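Local coordinates for protein ComZ (Thermus thermophilus, PDB 6QVI) that is a competence-associated pilin with a beta-solenoid domain on a pseudopilin-like domain, and probably serves as a DNA receptor at the pilus tip, at residues A[139-142]-A[148-151]; A[329-334]-A[343-348]. All blocks are in the same frame, centred on the assembly; numbering follows the deposited sequence.

Overall arrangement
Contact 1 and contact 2 illustrate how a beta-solenoid is held together both within its coil and in a neighbouring sheet that appears to elaborate it. Contact 1 (139-142 with 148-151) comes first along the chain and closes before contact 2 (329-334 with 343-348) opens. Their centres lie 34 Å apart and their nearest atoms about 25 Å apart. Strands 139-141 and 150-151 pair in parallel with strands 469-472 and 474-478 respectively, consistent with contact 1 spanning a corner of the solenoid. Contact 2, its centre about 32 Å from the centre of the chain, joins the loop after helix 325-329 to strand 343-348 of a separate mixed sheet, so the two fasten different parts of the putative DNA receptor.

Contact 1 of 2, residues A[139-142]-A[148-151]; sequences IFAG and KWLN
W149 meets the 139-142 segment with the edge of its indole, and the pyrrole side of that edge faces G142 and A141. NE1 of W149 lies 2.9 Å from O of G142, which sits near the ring plane, but the N-H...O angle of 126° makes this a weak, bent hydrogen bond. The neighbouring CD1 of W149 is at the same time 4.2 Å from CB of A141, so one edge of the ring meets a carbonyl and a methyl group together. CG of W149 lies beside the backbone N (chi1 -72°), and chi2 of -102° then turns the CD1-NE1 edge to A141 and G142.

Farther along the pair, I139 and L150 reach toward each other tip to tip, CD1 of I139 4.2 Å from CD2 of L150. The extended isoleucine chain carries CD1 outward to this meeting.

Beyond this shell, V162 of strand 160-162 touches A141, W149 and L150, so one residue lies against both segments. The backbone of 139-141 is hydrogen-bonded to Y161 and to V470; strand 139-141 thus lies between strands 160-162 and 469-472, while strand 150-151 pairs in parallel with 474-478.

Contact 2 of 2, residues A[329-334]-A[343-348]; sequences QAMQSG and VDCTFT
M331 meets C345 where two overlapping type I beta turns, Q329 to Q332 and M331 to G334, lie against strand 343-348, an inner strand of a six-stranded mixed sheet. The methionine shows how a flexible side chain can bridge a loop and a strand. From CB, which does not itself point at the strand, CG lies beside the backbone N, and from there the chain runs extended (chi2 180°, chi3 -168°), carrying SD and then CE away from the turn. CB, CG and SD make no close approach to the strand; the terminal methyl alone arrives, with CE of M331 3.7 Å from SG of C345. That sulfur is one half of the disulfide to C327, in helix 325-329 just before the turns, so the methyl packs against a covalent link between neighbouring parts of the chain. M331 also touches I379, in the loop between strands 374-377 and 380-383.

The second touch is shorter in reach. CB of A330 points at the strand and meets V343 across both branches, with CG1 and CG2 of V343 each 3.9 Å away. The contact is thus wholly apolar across its width, and polar bonds run within the segments or to neighbouring strands: the turns close through Q332 N to Q329 O and G334 N to M331 O. On the strand, V343 bonds through its backbone to Y359 of strand 357-360, while D344 forms an Asx turn. There OD1 of D344 accepts from N of T346 at 3.0 Å, on its anti side, and from OG1 of T346 at 2.7 Å, on its syn lone pair.

Contact 1 of 2, residues A[139-142]-A[148-151]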
ATOM      1  N   ILE A 139       7.223  -0.753  -6.565  1.00 52.83           N
ATOM      2  CA  ILE A 139       8.414  -1.197  -5.926  1.00 62.78           C
ATOM      3  C   ILE A 139       8.783  -0.345  -4.784  1.00 55.44           C
ATOM      4  O   ILE A 139       9.004   0.802  -4.951  1.00 46.84           O
ATOM      5  CB  ILE A 139       9.585  -1.043  -6.874  1.00 63.88           C
ATOM      6  CG1 ILE A 139       9.526  -2.073  -7.965  1.00 67.33           C
ATOM      7  CG2 ILE A 139      10.892  -1.208  -6.155  1.00 58.86           C
ATOM      8  CD1 ILE A 139      10.671  -1.924  -8.914  1.00 79.19           C
ATOM      9  N   PHE A 140       8.887  -0.930  -3.618  1.00 50.76           N
ATOM     10  CA  PHE A 140       9.296  -0.197  -2.472  1.00 52.44           C
ATOM     11  C   PHE A 140      10.664  -0.706  -2.186  1.00 53.55           C
ATOM     12  O   PHE A 140      10.816  -1.848  -1.945  1.00 61.49           O
ATOM     13  CB  PHE A 140       8.384  -0.522  -1.337  1.00 53.43           C
ATOM     14  CG  PHE A 140       8.671   0.248  -0.121  1.00 52.54           C
ATOM     15  CD1 PHE A 140       7.858   1.245   0.268  1.00 58.78           C
ATOM     16  CD2 PHE A 140       9.759  -0.031   0.618  1.00 57.56           C
ATOM     17  CE1 PHE A 140       8.112   1.959   1.389  1.00 60.62           C
ATOM     18  CE2 PHE A 140      10.029   0.670   1.744  1.00 64.42           C
ATOM     19  CZ  PHE A 140       9.202   1.673   2.132  1.00 65.49           C
ATOM     20  N   ALA A 141      11.670   0.138  -2.222  1.00 51.15           N
ATOM     21  CA  ALA A 141      13.017  -0.313  -1.996  1.00 51.08           C
ATOM     22  C   ALA A 141      13.555   0.071  -0.670  1.00 59.29           C
ATOM     23  O   ALA A 141      13.242   1.098  -0.165  1.00 69.25           O
ATOM     24  CB  ALA A 141      13.925   0.199  -3.063  1.00 58.71           C
ATOM     25  N   GLY A 142      14.436  -0.739  -0.135  1.00 54.97           N
ATOM     26  CA  GLY A 142      14.960  -0.489   1.171  1.00 49.86           C
ATOM     27  C   GLY A 142      16.244   0.227   1.357  1.00 55.94           C
ATOM     28  O   GLY A 142      16.354   1.372   1.081  1.00 50.17           O
ATOM     29  N   LYS A 148      23.361   0.220  -4.045  1.00 81.99           N
ATOM     30  CA  LYS A 148      22.560   0.184  -5.265  1.00 88.05           C
ATOM     31  C   LYS A 148      21.187  -0.393  -4.913  1.00 85.46           C
ATOM     32  O   LYS A 148      21.101  -1.413  -4.225  1.00 85.07           O
ATOM     33  CB  LYS A 148      23.257  -0.622  -6.375  1.00 99.50           C
ATOM     34  CG  LYS A 148      24.646  -0.013  -6.887  1.00110.23           C
ATOM     35  CD  LYS A 148      24.487   1.458  -7.389  1.00113.44           C
ATOM     36  CE  LYS A 148      25.766   2.270  -7.791  1.00115.58           C
ATOM     37  NZ  LYS A 148      25.807   2.743  -9.247  1.00117.23           N
ATOM     38  N   TRP A 149      20.113   0.275  -5.340  1.00 89.36           N
ATOM     39  CA  TRP A 149      18.752  -0.110  -4.961  1.00 87.14           C
ATOM     40  C   TRP A 149      17.954  -0.686  -6.113  1.00 96.38           C
ATOM     41  O   TRP A 149      17.012  -1.429  -5.875  1.00 99.92           O
ATOM     42  CB  TRP A 149      17.964   1.093  -4.381  1.00 78.45           C
ATOM     43  CG  TRP A 149      18.416   1.525  -3.005  1.00 82.23           C
ATOM     44  CD1 TRP A 149      17.814   1.254  -1.775  1.00 83.16           C
ATOM     45  CD2 TRP A 149      19.603   2.259  -2.706  1.00 84.82           C
ATOM     46  NE1 TRP A 149      18.557   1.822  -0.741  1.00 76.90           N
ATOM     47  CE2 TRP A 149      19.658   2.436  -1.290  1.00 85.02           C
ATOM     48  CE3 TRP A 149      20.630   2.797  -3.501  1.00 82.31           C
ATOM     49  CZ2 TRP A 149      20.705   3.126  -0.674  1.00 90.28           C
ATOM     50  CZ3 TRP A 149      21.663   3.473  -2.891  1.00 84.61           C
ATOM     51  CH2 TRP A 149      21.699   3.633  -1.490  1.00 89.35           C
ATOM     52  N   LEU A 150      18.309  -0.316  -7.328  1.00 99.35           N
ATOM     53  CA  LEU A 150      17.656  -0.830  -8.506  1.00 94.00           C
ATOM     54  C   LEU A 150      18.779  -1.009  -9.483  1.00 95.84           C
ATOM     55  O   LEU A 150      19.405  -0.067  -9.868  1.00 97.86           O
ATOM     56  CB  LEU A 150      16.616   0.145  -9.028  1.00 85.36           C
ATOM     57  CG  LEU A 150      15.408   0.326  -8.103  1.00 83.21           C
ATOM     58  CD1 LEU A 150      15.579   1.498  -7.167  1.00 70.18           C
ATOM     59  CD2 LEU A 150      14.094   0.424  -8.832  1.00 81.60           C
ATOM     60  N   ASN A 151      19.065  -2.238  -9.854  1.00100.27           N
ATOM     61  CA  ASN A 151      20.155  -2.502 -10.758  1.00112.22           C
ATOM     62  C   ASN A 151      19.711  -3.250 -11.948  1.00108.18           C
ATOM     63  O   ASN A 151      19.310  -4.375 -11.833  1.00111.89           O
ATOM     64  CB  ASN A 151      21.175  -3.364 -10.069  1.00123.26           C
ATOM     65  CG  ASN A 151      22.181  -2.557  -9.328  1.00132.93           C
ATOM     66  OD1 ASN A 151      23.095  -3.089  -8.716  1.00132.59           O
ATOM     67  ND2 ASN A 151      22.017  -1.249  -9.372  1.00136.08           N
TER

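Contact 2 of 2, residues A[329-334]-A[343-348]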
ATOM      1  N   GLN A 329       8.037 -35.241   4.612  1.00 85.53           N
ATOM      2  CA  GLN A 329       9.059 -35.798   3.728  1.00 87.74           C
ATOM      3  C   GLN A 329       9.557 -34.742   2.740  1.00 88.38           C
ATOM      4  O   GLN A 329      10.756 -34.658   2.459  1.00 94.44           O
ATOM      5  CB  GLN A 329       8.506 -37.026   2.985  1.00 99.19           C
ATOM      6  CG  GLN A 329       8.419 -38.386   3.760  1.00107.92           C
ATOM      7  CD  GLN A 329       9.661 -39.305   3.563  1.00117.25           C
ATOM      8  OE1 GLN A 329      10.581 -38.981   2.799  1.00125.40           O
ATOM      9  NE2 GLN A 329       9.671 -40.462   4.245  1.00110.84           N
ATOM     10  N   ALA A 330       8.659 -33.902   2.227  1.00 87.59           N
ATOM     11  CA  ALA A 330       9.037 -32.978   1.161  1.00 85.76           C
ATOM     12  C   ALA A 330      10.094 -31.956   1.597  1.00 80.64           C
ATOM     13  O   ALA A 330      10.772 -31.377   0.732  1.00 73.07           O
ATOM     14  CB  ALA A 330       7.794 -32.271   0.623  1.00 85.19           C
ATOM     15  N   MET A 331      10.213 -31.682   2.871  1.00 77.08           N
ATOM     16  CA  MET A 331      11.128 -30.652   3.282  1.00 76.05           C
ATOM     17  C   MET A 331      12.287 -31.152   4.020  1.00 75.70           C
ATOM     18  O   MET A 331      12.991 -30.395   4.627  1.00 70.81           O
ATOM     19  CB  MET A 331      10.411 -29.695   4.186  1.00 76.95           C
ATOM     20  CG  MET A 331       8.993 -29.520   3.755  1.00 84.14           C
ATOM     21  SD  MET A 331       8.180 -28.397   4.830  1.00 81.47           S
ATOM     22  CE  MET A 331       6.525 -28.702   4.293  1.00 87.95           C
ATOM     23  N   GLN A 332      12.510 -32.446   3.924  1.00 84.30           N
ATOM     24  CA  GLN A 332      13.602 -33.134   4.581  1.00 82.17           C
ATOM     25  C   GLN A 332      14.931 -32.461   4.462  1.00 76.08           C
ATOM     26  O   GLN A 332      15.654 -32.358   5.400  1.00 75.56           O
ATOM     27  CB  GLN A 332      13.777 -34.466   3.904  1.00 86.34           C
ATOM     28  CG  GLN A 332      13.033 -35.626   4.505  1.00 92.33           C
ATOM     29  CD  GLN A 332      13.238 -36.844   3.657  1.00108.76           C
ATOM     30  OE1 GLN A 332      14.023 -36.839   2.722  1.00111.62           O
ATOM     31  NE2 GLN A 332      12.553 -37.887   3.986  1.00117.38           N
ATOM     32  N   SER A 333      15.265 -32.110   3.243  1.00 65.87           N
ATOM     33  CA  SER A 333      16.491 -31.463   2.858  1.00 69.08           C
ATOM     34  C   SER A 333      16.737 -30.069   3.319  1.00 85.74           C
ATOM     35  O   SER A 333      17.871 -29.656   3.403  1.00 95.58           O
ATOM     36  CB  SER A 333      16.508 -31.376   1.356  1.00 71.23           C
ATOM     37  OG  SER A 333      15.229 -31.097   0.841  1.00 76.05           O
ATOM     38  N   GLY A 334      15.685 -29.343   3.647  1.00 86.85           N
ATOM     39  CA  GLY A 334      15.813 -27.936   3.982  1.00 77.94           C
ATOM     40  C   GLY A 334      15.415 -27.054   2.832  1.00 73.50           C
ATOM     41  O   GLY A 334      15.492 -25.814   2.937  1.00 67.56           O
ATOM     42  N   VAL A 343       2.269 -32.922  -3.100  1.00 88.20           N
ATOM     43  CA  VAL A 343       2.556 -32.823  -1.680  1.00 88.15           C
ATOM     44  C   VAL A 343       1.314 -32.268  -1.006  1.00 91.60           C
ATOM     45  O   VAL A 343       0.785 -31.233  -1.429  1.00 98.42           O
ATOM     46  CB  VAL A 343       3.777 -31.918  -1.435  1.00 84.20           C
ATOM     47  CG1 VAL A 343       3.992 -31.695   0.043  1.00 81.02           C
ATOM     48  CG2 VAL A 343       5.014 -32.518  -2.100  1.00 81.23           C
ATOM     49  N   ASP A 344       0.863 -32.942   0.045  1.00 90.29           N
ATOM     50  CA  ASP A 344      -0.357 -32.568   0.753  1.00 93.42           C
ATOM     51  C   ASP A 344       0.038 -32.132   2.165  1.00 93.94           C
ATOM     52  O   ASP A 344       0.215 -32.961   3.063  1.00 97.04           O
ATOM     53  CB  ASP A 344      -1.347 -33.733   0.767  1.00 95.41           C
ATOM     54  CG  ASP A 344      -2.713 -33.356   1.361  1.00 95.62           C
ATOM     55  OD1 ASP A 344      -2.846 -32.264   1.950  1.00 93.92           O
ATOM     56  OD2 ASP A 344      -3.659 -34.169   1.253  1.00 98.54           O
ATOM     57  N   CYS A 345       0.168 -30.827   2.374  1.00 90.97           N
ATOM     58  CA  CYS A 345       0.406 -30.303   3.715  1.00 96.64           C
ATOM     59  C   CYS A 345      -0.854 -29.748   4.343  1.00 93.84           C
ATOM     60  O   CYS A 345      -0.807 -28.698   4.983  1.00 92.49           O
ATOM     61  CB  CYS A 345       1.485 -29.232   3.713  1.00100.87           C
ATOM     62  SG  CYS A 345       3.121 -29.890   3.535  1.00106.35           S
ATOM     63  N   THR A 346      -1.998 -30.396   4.169  1.00 95.02           N
ATOM     64  CA  THR A 346      -3.199 -29.898   4.814  1.00 93.29           C
ATOM     65  C   THR A 346      -3.523 -30.712   6.057  1.00 94.57           C
ATOM     66  O   THR A 346      -3.024 -31.825   6.263  1.00101.84           O
ATOM     67  CB  THR A 346      -4.393 -29.891   3.860  1.00 94.87           C
ATOM     68  OG1 THR A 346      -4.765 -31.236   3.536  1.00103.32           O
ATOM     69  CG2 THR A 346      -4.053 -29.115   2.589  1.00 89.76           C
ATOM     70  N   PHE A 347      -4.370 -30.122   6.895  1.00 86.67           N
ATOM     71  CA  PHE A 347      -4.853 -30.762   8.106  1.00 88.55           C
ATOM     72  C   PHE A 347      -6.278 -30.277   8.324  1.00 95.67           C
ATOM     73  O   PHE A 347      -6.687 -29.238   7.793  1.00100.82           O
ATOM     74  CB  PHE A 347      -3.973 -30.441   9.320  1.00 85.17           C
ATOM     75  CG  PHE A 347      -3.916 -28.977   9.648  1.00 88.43           C
ATOM     76  CD1 PHE A 347      -2.948 -28.165   9.078  1.00 87.45           C
ATOM     77  CD2 PHE A 347      -4.851 -28.404  10.515  1.00 91.02           C
ATOM     78  CE1 PHE A 347      -2.897 -26.798   9.376  1.00 87.04           C
ATOM     79  CE2 PHE A 347      -4.812 -27.046  10.810  1.00 88.10           C
ATOM     80  CZ  PHE A 347      -3.831 -26.242  10.241  1.00 89.97           C
ATOM     81  N   THR A 348      -7.041 -30.971   9.149  1.00 91.48           N
ATOM     82  CA  THR A 348      -8.400 -30.549   9.384  1.00 92.24           C
ATOM     83  C   THR A 348      -8.590 -30.141  10.798  1.00 92.98           C
ATOM     84  O   THR A 348      -8.226 -30.856  11.699  1.00 86.01           O
ATOM     85  CB  THR A 348      -9.342 -31.698   9.204  1.00 99.40           C
ATOM     86  OG1 THR A 348      -9.017 -32.671  10.189  1.00103.57           O
ATOM     87  CG2 THR A 348      -9.157 -32.289   7.855  1.00103.19           C
TER